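Local coordinates for Alr1585 protein (Nostoc sp., PDB 5C2I), which probably reduces hydrogen peroxide and oxidises dyes and other substrates at a bound haem, as expected of a DyP-type (dye-decolorizing) peroxidase, at residues H181-F186 with V367-N372; L254-L259 with G383-C388; H360-R365 with N398-R403. The protein carries 1 engineered substitution. All blocks are in the same frame, centred on the assembly; numbering follows the deposited sequence.

Contact 1. Residues H181-F186 with V367-N372; sequences HREDGF and VSYGEN
Phe186 and Ser368 form a single antiparallel bridge, a hydrogen-bonded pair, between strands whose axes come to 4.6 Å and run at 122° to each other. Phe186 N donates to Ser368 O at 3.0 Å, and Ser368 N returns a bond to Phe186 O at 2.9 Å. Gly185 CA adds a CA-H...O contact to Ser368 O of 3.3 Å; a CB on this glycine would collide with Val367 CG2. The Phe186 side chain starts away from 367-372, but a chi1 of 61°, with CG between the backbone N and the carbonyl carbon, folds the ring back over it. One ring face then lies against the Ser368 carbonyl. The rim meets the turn beyond the strand, CZ coming to 3.2 Å from Gly370 O and 3.5 Å from Glu371 O, both near the ring plane. Asn372 packs CB against CE1 at 3.6 Å, its amide nearly perpendicular to the ring. With an alanine here, the turn at 370-372 would probably lose the ring it folds around, leaving a gap beside the bridge. Strand 177-189 pairs with strand 42-50 in one sheet, whereas 363-369 pairs with 383-390 in another, so the bridge joins the two five-stranded sheets; Gln164 of the second subunit bonds to both Asp184 O and Gly370 N.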
loop_
_atom_site.group_PDB
_atom_site.type_symbol
_atom_site.label_atom_id
_atom_site.label_comp_id
_atom_site.label_asym_id
_atom_site.label_seq_id
_atom_site.Cartn_x
_atom_site.Cartn_y
_atom_site.Cartn_z
ATOM N N HIS A 181 0.845 34.674 6.694
ATOM C CA HIS A 181 0.860 33.655 5.662
ATOM C C HIS A 181 1.238 32.315 6.255
ATOM O O HIS A 181 2.045 32.264 7.206
ATOM C CB HIS A 181 1.830 34.043 4.549
ATOM C CG HIS A 181 1.743 33.159 3.372
ATOM N ND1 HIS A 181 0.588 33.040 2.635
ATOM C CD2 HIS A 181 2.609 32.253 2.869
ATOM C CE1 HIS A 181 0.778 32.153 1.672
ATOM N NE2 HIS A 181 1.993 31.659 1.796
ATOM N N ARG A 182 0.660 31.241 5.703
ATOM C CA ARG A 182 1.026 29.873 6.079
ATOM C C ARG A 182 1.230 29.015 4.834
ATOM O O ARG A 182 0.451 29.093 3.876
ATOM C CB ARG A 182 -0.037 29.250 6.983
ATOM C CG ARG A 182 0.196 27.790 7.339
ATOM C CD ARG A 182 -0.807 27.235 8.354
ATOM N NE ARG A 182 -0.709 25.780 8.480
ATOM C CZ ARG A 182 -1.046 25.068 9.533
ATOM N NH1 ARG A 182 -1.478 25.635 10.657
ATOM N NH2 ARG A 182 -0.917 23.751 9.469
ATOM N N GLU A 183 2.233 28.144 4.902
ATOM C CA GLU A 183 2.358 27.020 3.993
ATOM C C GLU A 183 2.446 25.705 4.778
ATOM O O GLU A 183 2.937 25.664 5.925
ATOM C CB GLU A 183 3.582 27.172 3.095
ATOM C CG GLU A 183 3.582 28.408 2.177
ATOM C CD GLU A 183 2.598 28.337 1.024
ATOM O OE1 GLU A 183 2.070 27.246 0.686
ATOM O OE2 GLU A 183 2.347 29.425 0.429
ATOM N N ASP A 184 1.996 24.630 4.122
ATOM C CA ASP A 184 2.147 23.274 4.610
ATOM C C ASP A 184 2.920 22.506 3.537
ATOM O O ASP A 184 2.347 22.048 2.557
ATOM C CB ASP A 184 0.780 22.632 4.843
ATOM C CG ASP A 184 0.106 23.147 6.107
ATOM O OD1 ASP A 184 -0.526 24.248 6.071
ATOM O OD2 ASP A 184 0.260 22.468 7.150
ATOM N N GLY A 185 4.224 22.436 3.728
ATOM C CA GLY A 185 5.128 21.792 2.797
ATOM C C GLY A 185 5.120 20.294 2.941
ATOM O O GLY A 185 4.852 19.739 4.012
ATOM N N PHE A 186 5.390 19.623 1.832
ATOM C CA PHE A 186 5.456 18.171 1.812
ATOM C C PHE A 186 6.476 17.701 0.783
ATOM O O PHE A 186 6.937 18.482 -0.062
ATOM C CB PHE A 186 4.080 17.559 1.530
ATOM C CG PHE A 186 3.500 17.945 0.205
ATOM C CD1 PHE A 186 3.761 17.178 -0.930
ATOM C CD2 PHE A 186 2.727 19.054 0.085
ATOM C CE1 PHE A 186 3.222 17.543 -2.158
ATOM C CE2 PHE A 186 2.178 19.422 -1.144
ATOM C CZ PHE A 186 2.437 18.661 -2.258
ATOM N N VAL A 367 10.943 22.392 -0.432
ATOM C CA VAL A 367 9.868 21.404 -0.273
ATOM C C VAL A 367 8.763 21.787 -1.231
ATOM O O VAL A 367 8.753 22.915 -1.759
ATOM C CB VAL A 367 9.302 21.317 1.152
ATOM C CG1 VAL A 367 10.351 20.810 2.123
ATOM C CG2 VAL A 367 8.795 22.659 1.619
ATOM N N SER A 368 7.810 20.899 -1.417
ATOM C CA SER A 368 6.731 21.167 -2.378
ATOM C C SER A 368 5.473 21.728 -1.702
ATOM O O SER A 368 5.243 21.519 -0.523
ATOM C CB SER A 368 6.404 19.864 -3.117
ATOM O OG SER A 368 7.463 19.610 -4.037
ATOM N N TYR A 369 4.664 22.404 -2.500
ATOM C CA TYR A 369 3.294 22.792 -2.121
ATOM C C TYR A 369 2.297 22.490 -3.225
ATOM O O TYR A 369 2.655 22.269 -4.389
ATOM C CB TYR A 369 3.221 24.280 -1.785
ATOM C CG TYR A 369 3.247 25.242 -2.951
ATOM C CD1 TYR A 369 4.449 25.736 -3.461
ATOM C CD2 TYR A 369 2.058 25.719 -3.511
ATOM C CE1 TYR A 369 4.456 26.648 -4.505
ATOM C CE2 TYR A 369 2.050 26.613 -4.570
ATOM C CZ TYR A 369 3.257 27.061 -5.077
ATOM O OH TYR A 369 3.262 27.978 -6.087
ATOM N N GLY A 370 1.026 22.456 -2.850
ATOM C CA GLY A 370 -0.050 22.237 -3.783
ATOM C C GLY A 370 -0.353 20.768 -4.023
ATOM O O GLY A 370 -0.394 20.004 -3.104
ATOM N N GLU A 371 -0.591 20.399 -5.280
ATOM C CA GLU A 371 -1.019 19.059 -5.671
ATOM C C GLU A 371 -0.022 18.009 -5.203
ATOM O O GLU A 371 1.180 18.137 -5.479
ATOM C CB GLU A 371 -1.108 18.988 -7.212
ATOM C CG GLU A 371 -1.474 17.615 -7.732
ATOM C CD GLU A 371 -2.804 17.181 -7.173
ATOM O OE1 GLU A 371 -3.797 17.825 -7.573
ATOM O OE2 GLU A 371 -2.836 16.275 -6.276
ATOM N N ASN A 372 -0.483 17.001 -4.470
ATOM C CA ASN A 372 0.411 15.971 -3.970
ATOM C C ASN A 372 0.441 14.670 -4.784
ATOM O O ASN A 372 1.277 13.789 -4.538
ATOM C CB ASN A 372 0.137 15.702 -2.480
ATOM C CG ASN A 372 -1.079 14.837 -2.223
ATOM O OD1 ASN A 372 -0.919 13.750 -1.722
ATOM N ND2 ASN A 372 -2.270 15.320 -2.489
#

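Contact 2. Residues L254-L259 with G383-C388; sequences LVYRKL and GLLFLC. With HEM (protoporphyrin IX containing Fe), chain E.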
loop_
_atom_site.group_PDB
_atom_site.type_symbol
_atom_site.label_atom_id
_atom_site.label_comp_id
_atom_site.label_asym_id
_atom_site.label_seq_id
_atom_site.Cartn_x
_atom_site.Cartn_y
_atom_site.Cartn_z
ATOM N N LEU A 254 18.914 32.839 4.869
ATOM C CA LEU A 254 17.895 32.097 4.194
ATOM C C LEU A 254 17.272 32.922 3.072
ATOM O O LEU A 254 16.845 34.067 3.289
ATOM C CB LEU A 254 16.801 31.677 5.171
ATOM C CG LEU A 254 15.561 31.006 4.575
ATOM C CD1 LEU A 254 15.844 29.669 3.950
ATOM C CD2 LEU A 254 14.448 30.881 5.618
ATOM N N VAL A 255 17.166 32.334 1.898
ATOM C CA VAL A 255 16.357 32.868 0.802
ATOM C C VAL A 255 15.110 31.982 0.753
ATOM O O VAL A 255 15.237 30.757 0.672
ATOM C CB VAL A 255 17.110 32.742 -0.532
ATOM C CG1 VAL A 255 16.169 33.011 -1.729
ATOM C CG2 VAL A 255 18.304 33.665 -0.578
ATOM N N TYR A 256 13.932 32.583 0.818
ATOM C CA TYR A 256 12.640 31.877 0.703
ATOM C C TYR A 256 11.885 32.474 -0.472
ATOM O O TYR A 256 11.689 33.688 -0.506
ATOM C CB TYR A 256 11.823 32.036 2.002
ATOM C CG TYR A 256 10.601 31.157 2.093
ATOM C CD1 TYR A 256 9.510 31.293 1.186
ATOM C CD2 TYR A 256 10.508 30.197 3.043
ATOM C CE1 TYR A 256 8.420 30.456 1.259
ATOM C CE2 TYR A 256 9.390 29.383 3.153
ATOM C CZ TYR A 256 8.364 29.493 2.254
ATOM O OH TYR A 256 7.277 28.682 2.372
ATOM N N ARG A 257 11.490 31.626 -1.432
ATOM C CA ARG A 257 10.749 32.044 -2.620
ATOM C C ARG A 257 9.700 31.024 -2.945
ATOM O O ARG A 257 10.018 29.819 -3.036
ATOM C CB ARG A 257 11.683 32.228 -3.810
ATOM C CG ARG A 257 12.645 33.425 -3.644
ATOM C CD ARG A 257 13.807 33.411 -4.614
ATOM N NE ARG A 257 13.470 33.616 -6.020
ATOM C CZ ARG A 257 13.185 34.792 -6.587
ATOM N NH1 ARG A 257 13.082 35.923 -5.884
ATOM N NH2 ARG A 257 12.962 34.833 -7.886
ATOM N N LYS A 258 8.444 31.484 -3.095
ATOM C CA LYS A 258 7.374 30.598 -3.500
ATOM C C LYS A 258 7.301 30.577 -5.034
ATOM O O LYS A 258 7.048 31.619 -5.647
ATOM C CB LYS A 258 6.058 31.018 -2.899
ATOM C CG LYS A 258 4.902 30.116 -3.303
ATOM C CD LYS A 258 3.611 30.442 -2.533
ATOM C CE LYS A 258 2.510 29.421 -2.823
ATOM N NZ LYS A 258 1.266 29.618 -2.034
ATOM N N LEU A 259 7.607 29.430 -5.625
ATOM C CA LEU A 259 7.761 29.336 -7.091
ATOM C C LEU A 259 6.677 28.412 -7.647
ATOM O O LEU A 259 6.759 27.194 -7.531
ATOM C CB LEU A 259 9.178 28.832 -7.417
ATOM C CG LEU A 259 10.347 29.658 -6.904
ATOM C CD1 LEU A 259 11.694 29.071 -7.357
ATOM C CD2 LEU A 259 10.222 31.103 -7.347
ATOM N N GLY A 383 3.597 24.125 -6.688
ATOM C CA GLY A 383 5.010 24.426 -6.966
ATOM C C GLY A 383 5.999 24.080 -5.902
ATOM O O GLY A 383 5.845 23.077 -5.185
ATOM N N LEU A 384 7.066 24.873 -5.849
ATOM C CA LEU A 384 8.173 24.650 -4.999
ATOM C C LEU A 384 8.287 25.771 -4.000
ATOM O O LEU A 384 8.336 26.953 -4.367
ATOM C CB LEU A 384 9.487 24.585 -5.822
ATOM C CG LEU A 384 10.727 24.123 -5.058
ATOM C CD1 LEU A 384 10.641 22.622 -4.787
ATOM C CD2 LEU A 384 12.012 24.462 -5.835
ATOM N N LEU A 385 8.364 25.388 -2.716
ATOM C CA LEU A 385 8.781 26.338 -1.681
ATOM C C LEU A 385 10.294 26.285 -1.651
ATOM O O LEU A 385 10.890 25.337 -1.094
ATOM C CB LEU A 385 8.165 26.014 -0.326
ATOM C CG LEU A 385 6.633 25.921 -0.350
ATOM C CD1 LEU A 385 6.117 25.449 1.006
ATOM C CD2 LEU A 385 6.008 27.247 -0.751
ATOM N N PHE A 386 10.909 27.222 -2.357
ATOM C CA PHE A 386 12.361 27.257 -2.534
ATOM C C PHE A 386 13.006 27.887 -1.321
ATOM O O PHE A 386 12.749 29.060 -1.019
ATOM C CB PHE A 386 12.720 28.052 -3.803
ATOM C CG PHE A 386 14.187 28.169 -4.060
ATOM C CD1 PHE A 386 14.863 27.164 -4.760
ATOM C CD2 PHE A 386 14.919 29.256 -3.540
ATOM C CE1 PHE A 386 16.227 27.277 -5.019
ATOM C CE2 PHE A 386 16.290 29.368 -3.794
ATOM C CZ PHE A 386 16.951 28.364 -4.516
ATOM N N LEU A 387 13.799 27.108 -0.599
ATOM C CA LEU A 387 14.600 27.636 0.519
ATOM C C LEU A 387 16.049 27.299 0.252
ATOM O O LEU A 387 16.338 26.164 -0.113
ATOM C CB LEU A 387 14.212 26.984 1.844
ATOM C CG LEU A 387 12.893 27.423 2.512
ATOM C CD1 LEU A 387 11.691 26.808 1.801
ATOM C CD2 LEU A 387 12.896 26.968 3.960
ATOM N N CYS A 388 16.951 28.258 0.438
ATOM C CA CYS A 388 18.360 27.930 0.424
ATOM C C CYS A 388 19.130 28.769 1.433
ATOM O O CYS A 388 18.707 29.886 1.770
ATOM C CB CYS A 388 18.949 28.046 -0.979
ATOM S SG CYS A 388 19.240 29.721 -1.591
HETATM C CHA HEM E . 19.391 21.431 -9.408
HETATM C CHB HEM E . 14.687 21.803 -10.401
HETATM C CHC HEM E . 14.769 26.422 -8.958
HETATM C CHD HEM E . 19.514 26.074 -8.221
HETATM C C1A HEM E . 18.104 21.133 -9.826
HETATM C C2A HEM E . 17.687 19.882 -10.369
HETATM C C3A HEM E . 16.369 19.991 -10.645
HETATM C C4A HEM E . 15.971 21.289 -10.252
HETATM C CMA HEM E . 15.451 18.937 -11.202
HETATM C CAA HEM E . 18.545 18.631 -10.603
HETATM C CBA HEM E . 18.685 17.636 -9.448
HETATM C CGA HEM E . 19.332 18.330 -8.281
HETATM O O1A HEM E . 20.589 18.453 -8.188
HETATM O O2A HEM E . 18.603 18.793 -7.403
HETATM C C1B HEM E . 14.312 23.097 -10.041
HETATM C C2B HEM E . 12.966 23.598 -10.125
HETATM C C3B HEM E . 12.975 24.850 -9.691
HETATM C C4B HEM E . 14.377 25.150 -9.392
HETATM C CMB HEM E . 11.792 22.809 -10.583
HETATM C CAB HEM E . 11.879 25.830 -9.489
HETATM C CBB HEM E . 10.594 25.489 -9.288
HETATM C C1C HEM E . 16.100 26.766 -8.671
HETATM C C2C HEM E . 16.571 28.031 -8.389
HETATM C C3C HEM E . 17.925 27.929 -8.204
HETATM C C4C HEM E . 18.257 26.578 -8.355
HETATM C CMC HEM E . 15.777 29.296 -8.237
HETATM C CAC HEM E . 18.913 28.973 -7.933
HETATM C CBC HEM E . 18.886 30.234 -8.288
HETATM C C1D HEM E . 19.795 24.719 -8.386
HETATM C C2D HEM E . 21.137 24.197 -8.152
HETATM C C3D HEM E . 21.124 22.924 -8.523
HETATM C C4D HEM E . 19.727 22.671 -8.938
HETATM C CMD HEM E . 22.351 24.940 -7.618
HETATM C CAD HEM E . 22.271 21.960 -8.426
HETATM C CBD HEM E . 23.201 21.993 -9.645
HETATM C CGD HEM E . 24.329 21.037 -9.438
HETATM O O1D HEM E . 24.495 20.190 -10.313
HETATM O O2D HEM E . 25.099 21.084 -8.418
HETATM N NA HEM E . 17.062 22.012 -9.831
HETATM N NB HEM E . 15.094 24.065 -9.682
HETATM N NC HEM E . 17.143 25.890 -8.749
HETATM N ND HEM E . 18.996 23.798 -8.930
HETATM FE FE HEM E . 17.114 23.940 -9.324
HETATM O O HOH W 1 16.502 23.548 -7.101
#
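Val255, Arg257 and Leu259 pair in antiparallel register with Cys388, Phe386 and Leu384, the strands running at 167° and joined by six backbone hydrogen bonds, the shortest 2.8 Å from Phe386 N to Arg257 O. Tyr256 with Leu387 and Lys258 with Leu385 are the intervening non-hydrogen-bonded pairs, and their side chains take the other face of the sheet. On the face bearing Phe386, its CG stands anti to the backbone N (chi1 179°), which carries the ring out to the porphyrin: CE1 lies 3.5 Å from HEM C2C, and the methyl CMC sits over one ring face, toward the rim. Leu259 runs alongside, its CD1 3.8 Å from Phe386 CB, while Val255 CG1 approaches the ring edge. The vinyl group next to CMB is received by two leucines, with Leu384 CB 3.7 Å from HEM CBB and Leu259 CD1 3.9 Å from HEM CAB. At the far end of this row Cys388 SG rests 3.8 Å from Val255 CB. Arg257, on the same face, turns its guanidinium to a salt bridge with Asp134. On the opposite face the Tyr256 ring lies side by side with Leu387, Tyr256 CD2 being 3.7 Å from Leu387 CG. The phenol OH passes the methyls of Leu385 to hydrogen-bond His45. Lys258 lays its CG on Leu385 before its extended chain delivers NZ to a salt bridge with Glu141. This antiparallel ladder, which meets the cofactor with the apolar Leu259, Leu384 and Phe386, forms part of the sheet of the C-terminal half of the DyP alpha+beta fold; here it walls the haem on the side where water 1 binds the iron.

Contact 3. Residues H360-R365 with N398-R403; sequences HRITRR and NFMQSR. With HEM (protoporphyrin IX containing Fe), chain E.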
loop_
_atom_site.group_PDB
_atom_site.type_symbol
_atom_site.label_atom_id
_atom_site.label_comp_id
_atom_site.label_asym_id
_atom_site.label_seq_id
_atom_site.Cartn_x
_atom_site.Cartn_y
_atom_site.Cartn_z
ATOM N N HIS A 360 30.080 30.292 -5.181
ATOM C CA HIS A 360 28.728 30.730 -5.473
ATOM C C HIS A 360 27.649 29.704 -5.174
ATOM O O HIS A 360 26.459 30.007 -5.329
ATOM C CB HIS A 360 28.581 31.182 -6.937
ATOM C CG HIS A 360 29.553 32.233 -7.356
ATOM N ND1 HIS A 360 29.594 33.491 -6.781
ATOM C CD2 HIS A 360 30.578 32.187 -8.241
ATOM C CE1 HIS A 360 30.566 34.197 -7.345
ATOM N NE2 HIS A 360 31.190 33.415 -8.219
ATOM N N ARG A 361 28.020 28.506 -4.740
ATOM C CA ARG A 361 27.050 27.437 -4.513
ATOM C C ARG A 361 26.043 27.813 -3.429
ATOM O O ARG A 361 26.354 28.585 -2.518
ATOM C CB ARG A 361 27.768 26.135 -4.094
ATOM C CG ARG A 361 28.494 25.381 -5.212
ATOM C CD ARG A 361 29.208 24.123 -4.706
ATOM N NE ARG A 361 30.368 24.470 -3.878
ATOM C CZ ARG A 361 31.081 23.576 -3.166
ATOM N NH1 ARG A 361 30.756 22.299 -3.184
ATOM N NH2 ARG A 361 32.113 23.982 -2.441
ATOM N N ILE A 362 24.884 27.175 -3.488
ATOM C CA ILE A 362 23.852 27.329 -2.484
ATOM C C ILE A 362 23.469 25.959 -1.911
ATOM O O ILE A 362 23.622 24.936 -2.557
ATOM C CB ILE A 362 22.587 27.978 -3.071
ATOM C CG1 ILE A 362 22.044 27.176 -4.258
ATOM C CG2 ILE A 362 22.880 29.431 -3.480
ATOM C CD1 ILE A 362 20.631 27.598 -4.674
ATOM N N THR A 363 22.982 25.964 -0.672
ATOM C CA THR A 363 22.577 24.735 -0.010
ATOM C C THR A 363 21.054 24.731 0.055
ATOM O O THR A 363 20.447 25.571 0.720
ATOM C CB THR A 363 23.201 24.691 1.390
ATOM O OG1 THR A 363 24.631 24.692 1.290
ATOM C CG2 THR A 363 22.745 23.465 2.192
ATOM N N ARG A 364 20.432 23.839 -0.696
ATOM C CA ARG A 364 18.981 23.889 -0.925
ATOM C C ARG A 364 18.225 23.064 0.154
ATOM O O ARG A 364 18.649 21.929 0.532
ATOM C CB ARG A 364 18.671 23.401 -2.332
ATOM C CG ARG A 364 19.189 24.371 -3.400
ATOM C CD ARG A 364 18.959 23.857 -4.820
ATOM N NE ARG A 364 19.821 22.695 -5.009
ATOM C CZ ARG A 364 19.486 21.591 -5.667
ATOM N NH1 ARG A 364 18.313 21.478 -6.251
ATOM N NH2 ARG A 364 20.336 20.595 -5.744
ATOM N N ARG A 365 17.120 23.608 0.614
ATOM C CA ARG A 365 16.260 22.942 1.599
ATOM C C ARG A 365 14.801 23.093 1.217
ATOM O O ARG A 365 13.963 23.449 2.058
ATOM C CB ARG A 365 16.528 23.515 3.008
ATOM C CG ARG A 365 17.976 23.446 3.479
ATOM C CD ARG A 365 18.381 22.036 3.881
ATOM N NE ARG A 365 19.793 21.953 4.288
ATOM C CZ ARG A 365 20.716 21.175 3.735
ATOM N NH1 ARG A 365 20.442 20.493 2.639
ATOM N NH2 ARG A 365 21.958 21.131 4.216
ATOM N N ASN A 398 21.678 35.277 -5.128
ATOM C CA ASN A 398 21.432 36.383 -6.058
ATOM C C ASN A 398 22.345 36.302 -7.278
ATOM O O ASN A 398 21.933 36.646 -8.403
ATOM C CB ASN A 398 21.588 37.756 -5.396
ATOM C CG ASN A 398 20.352 38.198 -4.628
ATOM O OD1 ASN A 398 19.477 37.404 -4.298
ATOM N ND2 ASN A 398 20.297 39.478 -4.322
ATOM N N PHE A 399 23.594 35.918 -7.032
ATOM C CA PHE A 399 24.599 35.737 -8.085
ATOM C C PHE A 399 24.168 34.648 -9.066
ATOM O O PHE A 399 24.182 34.861 -10.265
ATOM C CB PHE A 399 25.943 35.409 -7.450
ATOM C CG PHE A 399 27.114 35.558 -8.367
ATOM C CD1 PHE A 399 27.449 34.540 -9.265
ATOM C CD2 PHE A 399 27.933 36.686 -8.296
ATOM C CE1 PHE A 399 28.547 34.677 -10.108
ATOM C CE2 PHE A 399 29.045 36.803 -9.115
ATOM C CZ PHE A 399 29.332 35.817 -10.059
ATOM N N MET A 400 23.726 33.509 -8.529
ATOM C CA MET A 400 23.345 32.381 -9.320
ATOM C C MET A 400 22.162 32.750 -10.240
ATOM O O MET A 400 22.192 32.457 -11.447
ATOM C CB MET A 400 23.020 31.210 -8.425
ATOM C CG MET A 400 22.758 29.909 -9.113
ATOM S SD MET A 400 22.536 28.575 -7.921
ATOM C CE MET A 400 24.230 28.330 -7.424
ATOM N N GLN A 401 21.137 33.388 -9.671
ATOM C CA GLN A 401 19.963 33.789 -10.467
ATOM C C GLN A 401 20.333 34.875 -11.482
ATOM O O GLN A 401 20.007 34.760 -12.683
ATOM C CB GLN A 401 18.844 34.283 -9.562
ATOM C CG GLN A 401 17.544 34.622 -10.289
ATOM C CD GLN A 401 16.725 33.404 -10.643
ATOM O OE1 GLN A 401 16.435 32.549 -9.792
ATOM N NE2 GLN A 401 16.360 33.295 -11.899
ATOM N N SER A 402 20.964 35.940 -11.002
ATOM C CA SER A 402 21.119 37.139 -11.805
ATOM C C SER A 402 22.271 37.093 -12.803
ATOM O O SER A 402 22.175 37.691 -13.878
ATOM C CB SER A 402 21.206 38.390 -10.906
ATOM O OG SER A 402 22.469 38.483 -10.259
ATOM N N ARG A 403 23.352 36.404 -12.453
ATOM C CA ARG A 403 24.555 36.383 -13.288
ATOM C C ARG A 403 24.689 35.115 -14.101
ATOM O O ARG A 403 25.389 35.089 -15.124
ATOM C CB ARG A 403 25.806 36.580 -12.412
ATOM C CG ARG A 403 25.753 37.833 -11.518
ATOM C CD ARG A 403 26.250 39.070 -12.223
ATOM N NE ARG A 403 27.655 38.963 -12.671
ATOM C CZ ARG A 403 28.725 39.465 -12.036
ATOM N NH1 ARG A 403 28.598 40.129 -10.889
ATOM N NH2 ARG A 403 29.946 39.288 -12.560
HETATM C CHA HEM E . 19.391 21.431 -9.408
HETATM C CHB HEM E . 14.687 21.803 -10.401
HETATM C CHC HEM E . 14.769 26.422 -8.958
HETATM C CHD HEM E . 19.514 26.074 -8.221
HETATM C C1A HEM E . 18.104 21.133 -9.826
HETATM C C2A HEM E . 17.687 19.882 -10.369
HETATM C C3A HEM E . 16.369 19.991 -10.645
HETATM C C4A HEM E . 15.971 21.289 -10.252
HETATM C CMA HEM E . 15.451 18.937 -11.202
HETATM C CAA HEM E . 18.545 18.631 -10.603
HETATM C CBA HEM E . 18.685 17.636 -9.448
HETATM C CGA HEM E . 19.332 18.330 -8.281
HETATM O O1A HEM E . 20.589 18.453 -8.188
HETATM O O2A HEM E . 18.603 18.793 -7.403
HETATM C C1B HEM E . 14.312 23.097 -10.041
HETATM C C2B HEM E . 12.966 23.598 -10.125
HETATM C C3B HEM E . 12.975 24.850 -9.691
HETATM C C4B HEM E . 14.377 25.150 -9.392
HETATM C CMB HEM E . 11.792 22.809 -10.583
HETATM C CAB HEM E . 11.879 25.830 -9.489
HETATM C CBB HEM E . 10.594 25.489 -9.288
HETATM C C1C HEM E . 16.100 26.766 -8.671
HETATM C C2C HEM E . 16.571 28.031 -8.389
HETATM C C3C HEM E . 17.925 27.929 -8.204
HETATM C C4C HEM E . 18.257 26.578 -8.355
HETATM C CMC HEM E . 15.777 29.296 -8.237
HETATM C CAC HEM E . 18.913 28.973 -7.933
HETATM C CBC HEM E . 18.886 30.234 -8.288
HETATM C C1D HEM E . 19.795 24.719 -8.386
HETATM C C2D HEM E . 21.137 24.197 -8.152
HETATM C C3D HEM E . 21.124 22.924 -8.523
HETATM C C4D HEM E . 19.727 22.671 -8.938
HETATM C CMD HEM E . 22.351 24.940 -7.618
HETATM C CAD HEM E . 22.271 21.960 -8.426
HETATM C CBD HEM E . 23.201 21.993 -9.645
HETATM C CGD HEM E . 24.329 21.037 -9.438
HETATM O O1D HEM E . 24.495 20.190 -10.313
HETATM O O2D HEM E . 25.099 21.084 -8.418
HETATM N NA HEM E . 17.062 22.012 -9.831
HETATM N NB HEM E . 15.094 24.065 -9.682
HETATM N NC HEM E . 17.143 25.890 -8.749
HETATM N ND HEM E . 18.996 23.798 -8.930
HETATM FE FE HEM E . 17.114 23.940 -9.324
HETATM O O HOH W 1 16.502 23.548 -7.101
#
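Met400 reaches from helix 397-405 toward the loop at 360-362 and runs beside the haem edge, coming closest at its sulfur. Its CB is 4.2 Å from the vinyl carbon HEM CBC, and CG follows at 4.0 Å from the same HEM CBC. An extended chi2 of 175° then carries SD to the haem edge, 3.6 Å from HEM CAC and close to the methyl CMD, with Ile362 CD1 crossing obliquely 3.9 Å from Met400 SD. The turn at chi3 (-75°) swings CE back to the loop, where it meets His360 O at 3.5 Å; that oxygen is buried here and has no polar partner in the model. Outward from this apolar wedge, the rings of His360 and Phe399 make a face-to-face stack, centroids 3.7 Å apart and planes within 8°. Each ring covers the other's centre, and a hydrogen bond from His360 ND1 to Asn395 O fixes how the imidazole is turned. Arg403 CG lies over the opposite face of Phe399, so the phenyl ring is held between the two. Further along 360-365, Arg364 makes no touch with the helix but lies flat by the cofactor, one face of its guanidinium over HEM C4D. Its NH1 gives a bond of 2.9 Å to the propionate oxygen HEM O2A and another of 2.9 Å to water 1, the water bound to the iron; NH2 also grips HEM O2A, and Ser206 O as well. The chemistry is thus divided: stacking and methionine-aliphatic packing close the haem edge between loop and helix, while a propionate-braced arginine is placed beside the iron-bound water, consistent with the distal arginine of DyP-type peroxidases.

Strand 383-390 ties the three contacts together, since strand 363-369, which serves contacts 1 and 3, pairs beside it. Between contacts 1 and 2, whose centres are 11 Å apart, Val367 O lies 2.7 Å from Leu385 N, and Glu183 OE2 makes a 2.7 Å salt bridge to Lys258 NZ. Contacts 2 and 3 are 12 Å apart between centres; Leu387 O and Arg365 N come to 2.8 Å, and Ile362 CD1 packs on Phe386 CZ at 3.8 Å. These two share the haem, one bringing Phe386 and the leucines, the other Arg364 and Met400. Contact 1 stands back, the side chain of Tyr369 about 8 Å from the haem, where strand 363-369 meets strand 177-189.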